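Local coordinates for protein beta-glucuronidase (Dictyoglomus thermophilum, PDB 6XXW) that probably hydrolyses beta-D-glucuronides, releasing glucuronic acid, as a family 2 glycoside hydrolase, at residues Tyr70-Val84 with Asn130-Thr144. Sequence-based numbering, arbitrary orientation.
Sequences YVGRVYYKKSFFIPV and NYGQENIIEIMVDNT
Tyr75 and Met140 lie side by side on one face of an antiparallel strand pair, part of the beta-sandwich sugar-binding domain of family 2 glycoside hydrolases; strand 32-43 flanks 73-81 and strand 101-106 flanks 134-142. Ring atom Tyr75 CE2 rests 3.4 Å from Met140 CG, and the methionine then bends to lay SD 3.6 Å from Arg73 CG. Asp142 meets Arg73 from another direction, its OD2 over a face of the guanidinium, 3.5 Å from NE, so the salt bridge is one of charge alone, with the guanidinium and carboxylate planes 68° apart. Arg73 NH1 has a second carboxylate in Glu44. Asp142 OD1 instead accepts from the backbone N of Thr144, closing an Asx turn, and from the Thr144 hydroxyl on its syn lone pair. An asparagine here would remove the negative charge over the guanidinium and probably leave Arg73 less firmly held. On the opposite face, which holds Tyr76, Ile137 and Ile139, Phe80 has CG between its backbone N and carbonyl carbon (chi1 65°); this swings the ring across the partner strand, bringing Asn135 CB over one ring face in a CH-pi contact, 3.6 Å from the centroid. Back beside Asp142, the Asn143 side-chain amide clamps the loop backbone: ND2 donates to Tyr70 O, while OD1 receives Gly72 N at 2.8 Å, almost straight at 173°.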
# COMPACT_ATOMS: atom_id res chain seq x y z
N TYR A 70 4.06 -18.19 22.12
CA TYR A 70 4.36 -18.98 23.31
C TYR A 70 3.44 -18.61 24.46
O TYR A 70 3.08 -17.45 24.64
CB TYR A 70 5.82 -18.76 23.70
CG TYR A 70 6.29 -19.56 24.89
CD1 TYR A 70 6.66 -20.89 24.75
CD2 TYR A 70 6.39 -18.99 26.16
CE1 TYR A 70 7.11 -21.64 25.83
CE2 TYR A 70 6.83 -19.74 27.26
CZ TYR A 70 7.19 -21.06 27.07
OH TYR A 70 7.64 -21.82 28.13
N VAL A 71 3.05 -19.62 25.25
CA VAL A 71 2.28 -19.42 26.47
C VAL A 71 2.94 -20.24 27.57
O VAL A 71 3.06 -21.47 27.45
CB VAL A 71 0.79 -19.82 26.33
CG1 VAL A 71 0.10 -19.68 27.68
CG2 VAL A 71 0.08 -18.95 25.30
N GLY A 72 3.36 -19.57 28.64
CA GLY A 72 4.08 -20.24 29.71
C GLY A 72 5.17 -19.37 30.29
O GLY A 72 5.10 -18.15 30.20
N ARG A 73 6.19 -20.00 30.86
CA ARG A 73 7.24 -19.29 31.57
C ARG A 73 8.46 -19.10 30.68
O ARG A 73 8.86 -20.00 29.95
CB ARG A 73 7.63 -20.06 32.84
CG ARG A 73 6.53 -20.04 33.89
CD ARG A 73 6.90 -20.80 35.16
NE ARG A 73 5.72 -21.02 35.99
CZ ARG A 73 4.94 -22.11 35.93
NH1 ARG A 73 5.21 -23.08 35.07
NH2 ARG A 73 3.89 -22.23 36.73
N VAL A 74 9.04 -17.90 30.75
CA VAL A 74 10.31 -17.63 30.09
C VAL A 74 11.26 -17.09 31.15
O VAL A 74 10.84 -16.67 32.23
CB VAL A 74 10.17 -16.64 28.90
CG1 VAL A 74 9.07 -17.14 27.93
CG2 VAL A 74 9.86 -15.24 29.40
N TYR A 75 12.55 -17.13 30.85
CA TYR A 75 13.59 -16.85 31.84
C TYR A 75 14.62 -15.93 31.22
O TYR A 75 15.18 -16.24 30.16
CB TYR A 75 14.25 -18.14 32.34
CG TYR A 75 13.24 -19.10 32.92
CD1 TYR A 75 12.49 -19.93 32.09
CD2 TYR A 75 13.00 -19.14 34.28
CE1 TYR A 75 11.53 -20.79 32.61
CE2 TYR A 75 12.05 -20.01 34.82
CZ TYR A 75 11.32 -20.83 33.97
OH TYR A 75 10.38 -21.69 34.50
N TYR A 76 14.86 -14.79 31.86
CA TYR A 76 15.89 -13.84 31.48
C TYR A 76 17.07 -13.96 32.44
O TYR A 76 16.87 -14.22 33.63
CB TYR A 76 15.35 -12.41 31.54
CG TYR A 76 14.34 -12.04 30.47
CD1 TYR A 76 13.02 -12.45 30.58
CD2 TYR A 76 14.71 -11.24 29.39
CE1 TYR A 76 12.07 -12.07 29.61
CE2 TYR A 76 13.78 -10.87 28.42
CZ TYR A 76 12.47 -11.28 28.53
OH TYR A 76 11.56 -10.90 27.57
N LYS A 77 18.29 -13.76 31.93
CA LYS A 77 19.50 -13.89 32.75
C LYS A 77 20.53 -12.86 32.34
O LYS A 77 20.73 -12.61 31.15
CB LYS A 77 20.12 -15.29 32.60
CG LYS A 77 21.41 -15.48 33.40
CD LYS A 77 21.84 -16.94 33.43
CE LYS A 77 23.29 -17.09 33.01
NZ LYS A 77 23.65 -18.52 32.79
N LYS A 78 21.23 -12.29 33.33
CA LYS A 78 22.25 -11.29 33.07
C LYS A 78 23.23 -11.23 34.24
O LYS A 78 22.84 -11.38 35.40
CB LYS A 78 21.65 -9.89 32.84
CG LYS A 78 22.64 -8.89 32.24
CD LYS A 78 21.97 -7.61 31.80
CE LYS A 78 22.81 -6.91 30.75
NZ LYS A 78 22.58 -5.44 30.76
N SER A 79 24.49 -10.97 33.91
CA SER A 79 25.53 -10.74 34.91
C SER A 79 25.64 -9.25 35.22
O SER A 79 25.49 -8.40 34.33
CB SER A 79 26.89 -11.24 34.42
OG SER A 79 26.90 -12.65 34.27
N PHE A 80 25.96 -8.95 36.47
CA PHE A 80 26.22 -7.57 36.86
C PHE A 80 27.20 -7.57 38.02
O PHE A 80 27.32 -8.55 38.75
CB PHE A 80 24.93 -6.82 37.21
CG PHE A 80 24.22 -7.33 38.43
CD1 PHE A 80 23.39 -8.45 38.35
CD2 PHE A 80 24.37 -6.70 39.66
CE1 PHE A 80 22.73 -8.93 39.46
CE2 PHE A 80 23.72 -7.18 40.79
CZ PHE A 80 22.89 -8.29 40.69
N PHE A 81 27.91 -6.46 38.16
CA PHE A 81 28.95 -6.30 39.17
C PHE A 81 28.49 -5.24 40.15
O PHE A 81 27.99 -4.19 39.75
CB PHE A 81 30.28 -5.91 38.52
CG PHE A 81 30.88 -6.99 37.67
CD1 PHE A 81 30.46 -7.18 36.36
CD2 PHE A 81 31.86 -7.83 38.19
CE1 PHE A 81 30.99 -8.19 35.58
CE2 PHE A 81 32.39 -8.85 37.41
CZ PHE A 81 31.97 -9.02 36.11
N ILE A 82 28.62 -5.53 41.44
CA ILE A 82 28.28 -4.58 42.50
C ILE A 82 29.59 -3.99 43.03
O ILE A 82 30.50 -4.76 43.36
CB ILE A 82 27.50 -5.26 43.64
CG1 ILE A 82 26.12 -5.72 43.16
CG2 ILE A 82 27.39 -4.30 44.85
CD1 ILE A 82 25.10 -4.61 43.05
N PRO A 83 29.72 -2.67 43.10
CA PRO A 83 30.94 -2.08 43.68
C PRO A 83 31.03 -2.32 45.17
O PRO A 83 30.03 -2.28 45.89
CB PRO A 83 30.77 -0.58 43.37
CG PRO A 83 29.74 -0.50 42.28
CD PRO A 83 28.82 -1.66 42.52
N VAL A 84 32.26 -2.57 45.64
CA VAL A 84 32.47 -2.82 47.07
C VAL A 84 31.94 -1.66 47.90
O VAL A 84 31.52 -1.85 49.05
CB VAL A 84 33.96 -3.06 47.39
CG1 VAL A 84 34.35 -4.50 47.08
CG2 VAL A 84 34.85 -2.06 46.63
N ASN A 130 27.18 -10.35 45.90
CA ASN A 130 28.61 -10.52 46.09
C ASN A 130 29.26 -9.17 45.80
O ASN A 130 29.25 -8.70 44.66
CB ASN A 130 29.15 -11.60 45.16
CG ASN A 130 28.35 -12.88 45.23
OD1 ASN A 130 28.10 -13.40 46.31
ND2 ASN A 130 27.94 -13.41 44.07
N TYR A 131 29.82 -8.55 46.83
CA TYR A 131 30.38 -7.21 46.69
C TYR A 131 31.73 -7.25 45.97
O TYR A 131 32.59 -8.08 46.27
CB TYR A 131 30.54 -6.56 48.06
CG TYR A 131 29.21 -6.20 48.68
CD1 TYR A 131 28.58 -5.00 48.38
CD2 TYR A 131 28.57 -7.07 49.56
CE1 TYR A 131 27.37 -4.65 48.94
CE2 TYR A 131 27.35 -6.75 50.12
CZ TYR A 131 26.75 -5.54 49.81
OH TYR A 131 25.54 -5.21 50.37
N GLY A 132 31.90 -6.34 45.02
CA GLY A 132 33.10 -6.29 44.21
C GLY A 132 33.29 -7.47 43.29
O GLY A 132 34.41 -7.72 42.83
N GLN A 133 32.21 -8.20 42.99
CA GLN A 133 32.31 -9.44 42.23
C GLN A 133 31.12 -9.56 41.29
O GLN A 133 30.18 -8.77 41.33
CB GLN A 133 32.36 -10.66 43.16
CG GLN A 133 33.54 -10.69 44.11
CD GLN A 133 33.34 -11.70 45.22
OE1 GLN A 133 32.87 -11.37 46.31
NE2 GLN A 133 33.69 -12.94 44.94
N GLU A 134 31.17 -10.59 40.45
CA GLU A 134 30.08 -10.88 39.53
C GLU A 134 28.84 -11.38 40.28
O GLU A 134 28.93 -12.11 41.27
CB GLU A 134 30.51 -11.94 38.51
CG GLU A 134 29.52 -12.12 37.35
CD GLU A 134 29.76 -13.40 36.57
OE1 GLU A 134 30.44 -14.31 37.10
OE2 GLU A 134 29.28 -13.49 35.42
N ASN A 135 27.67 -10.95 39.80
CA ASN A 135 26.39 -11.42 40.30
C ASN A 135 25.55 -11.84 39.11
O ASN A 135 25.81 -11.44 37.97
CB ASN A 135 25.69 -10.33 41.10
CG ASN A 135 26.45 -9.95 42.35
OD1 ASN A 135 26.09 -10.36 43.45
ND2 ASN A 135 27.52 -9.18 42.18
N ILE A 136 24.54 -12.66 39.37
CA ILE A 136 23.62 -13.14 38.33
C ILE A 136 22.20 -12.77 38.75
O ILE A 136 21.76 -13.14 39.84
CB ILE A 136 23.74 -14.66 38.12
CG1 ILE A 136 25.18 -15.06 37.78
CG2 ILE A 136 22.74 -15.15 37.08
CD1 ILE A 136 25.72 -14.39 36.56
N ILE A 137 21.50 -12.05 37.88
CA ILE A 137 20.07 -11.83 38.06
C ILE A 137 19.32 -12.72 37.07
O ILE A 137 19.71 -12.85 35.90
CB ILE A 137 19.68 -10.36 37.88
CG1 ILE A 137 18.14 -10.24 37.92
CG2 ILE A 137 20.26 -9.80 36.59
CD1 ILE A 137 17.63 -8.84 38.08
N GLU A 138 18.27 -13.36 37.55
CA GLU A 138 17.38 -14.11 36.68
C GLU A 138 15.95 -13.68 36.96
O GLU A 138 15.56 -13.52 38.12
CB GLU A 138 17.55 -15.62 36.86
CG GLU A 138 18.93 -16.11 36.44
CD GLU A 138 19.17 -17.56 36.77
OE1 GLU A 138 19.02 -18.40 35.86
OE2 GLU A 138 19.48 -17.85 37.95
N ILE A 139 15.18 -13.47 35.90
CA ILE A 139 13.80 -13.03 36.02
C ILE A 139 12.93 -14.01 35.25
O ILE A 139 13.13 -14.22 34.05
CB ILE A 139 13.59 -11.59 35.51
CG1 ILE A 139 14.42 -10.63 36.37
CG2 ILE A 139 12.09 -11.23 35.54
CD1 ILE A 139 14.51 -9.20 35.86
N MET A 140 12.01 -14.66 35.95
CA MET A 140 11.01 -15.50 35.32
C MET A 140 9.78 -14.65 35.05
O MET A 140 9.35 -13.87 35.90
CB MET A 140 10.67 -16.70 36.21
CG MET A 140 9.72 -17.73 35.61
SD MET A 140 7.97 -17.20 35.53
CE MET A 140 7.55 -17.01 37.26
N VAL A 141 9.21 -14.81 33.86
CA VAL A 141 7.99 -14.11 33.48
C VAL A 141 7.02 -15.15 32.91
O VAL A 141 7.41 -15.96 32.07
CB VAL A 141 8.25 -13.00 32.44
CG1 VAL A 141 6.95 -12.29 32.09
CG2 VAL A 141 9.31 -12.00 32.95
N ASP A 142 5.77 -15.11 33.37
CA ASP A 142 4.74 -16.05 32.94
C ASP A 142 3.61 -15.23 32.33
O ASP A 142 3.10 -14.31 32.97
CB ASP A 142 4.24 -16.88 34.13
CG ASP A 142 3.37 -18.08 33.73
OD1 ASP A 142 2.78 -18.09 32.64
OD2 ASP A 142 3.26 -19.02 34.54
N ASN A 143 3.26 -15.52 31.07
CA ASN A 143 2.21 -14.78 30.38
C ASN A 143 0.87 -15.51 30.40
O ASN A 143 -0.07 -15.08 29.71
CB ASN A 143 2.62 -14.46 28.94
CG ASN A 143 2.82 -15.70 28.10
OD1 ASN A 143 2.79 -16.81 28.62
ND2 ASN A 143 3.01 -15.53 26.79
N THR A 144 0.75 -16.58 31.18
CA THR A 144 -0.49 -17.34 31.27
C THR A 144 -1.54 -16.51 32.00
O THR A 144 -1.35 -16.16 33.17
CB THR A 144 -0.24 -18.65 32.01
OG1 THR A 144 0.85 -19.34 31.38
CG2 THR A 144 -1.49 -19.53 31.96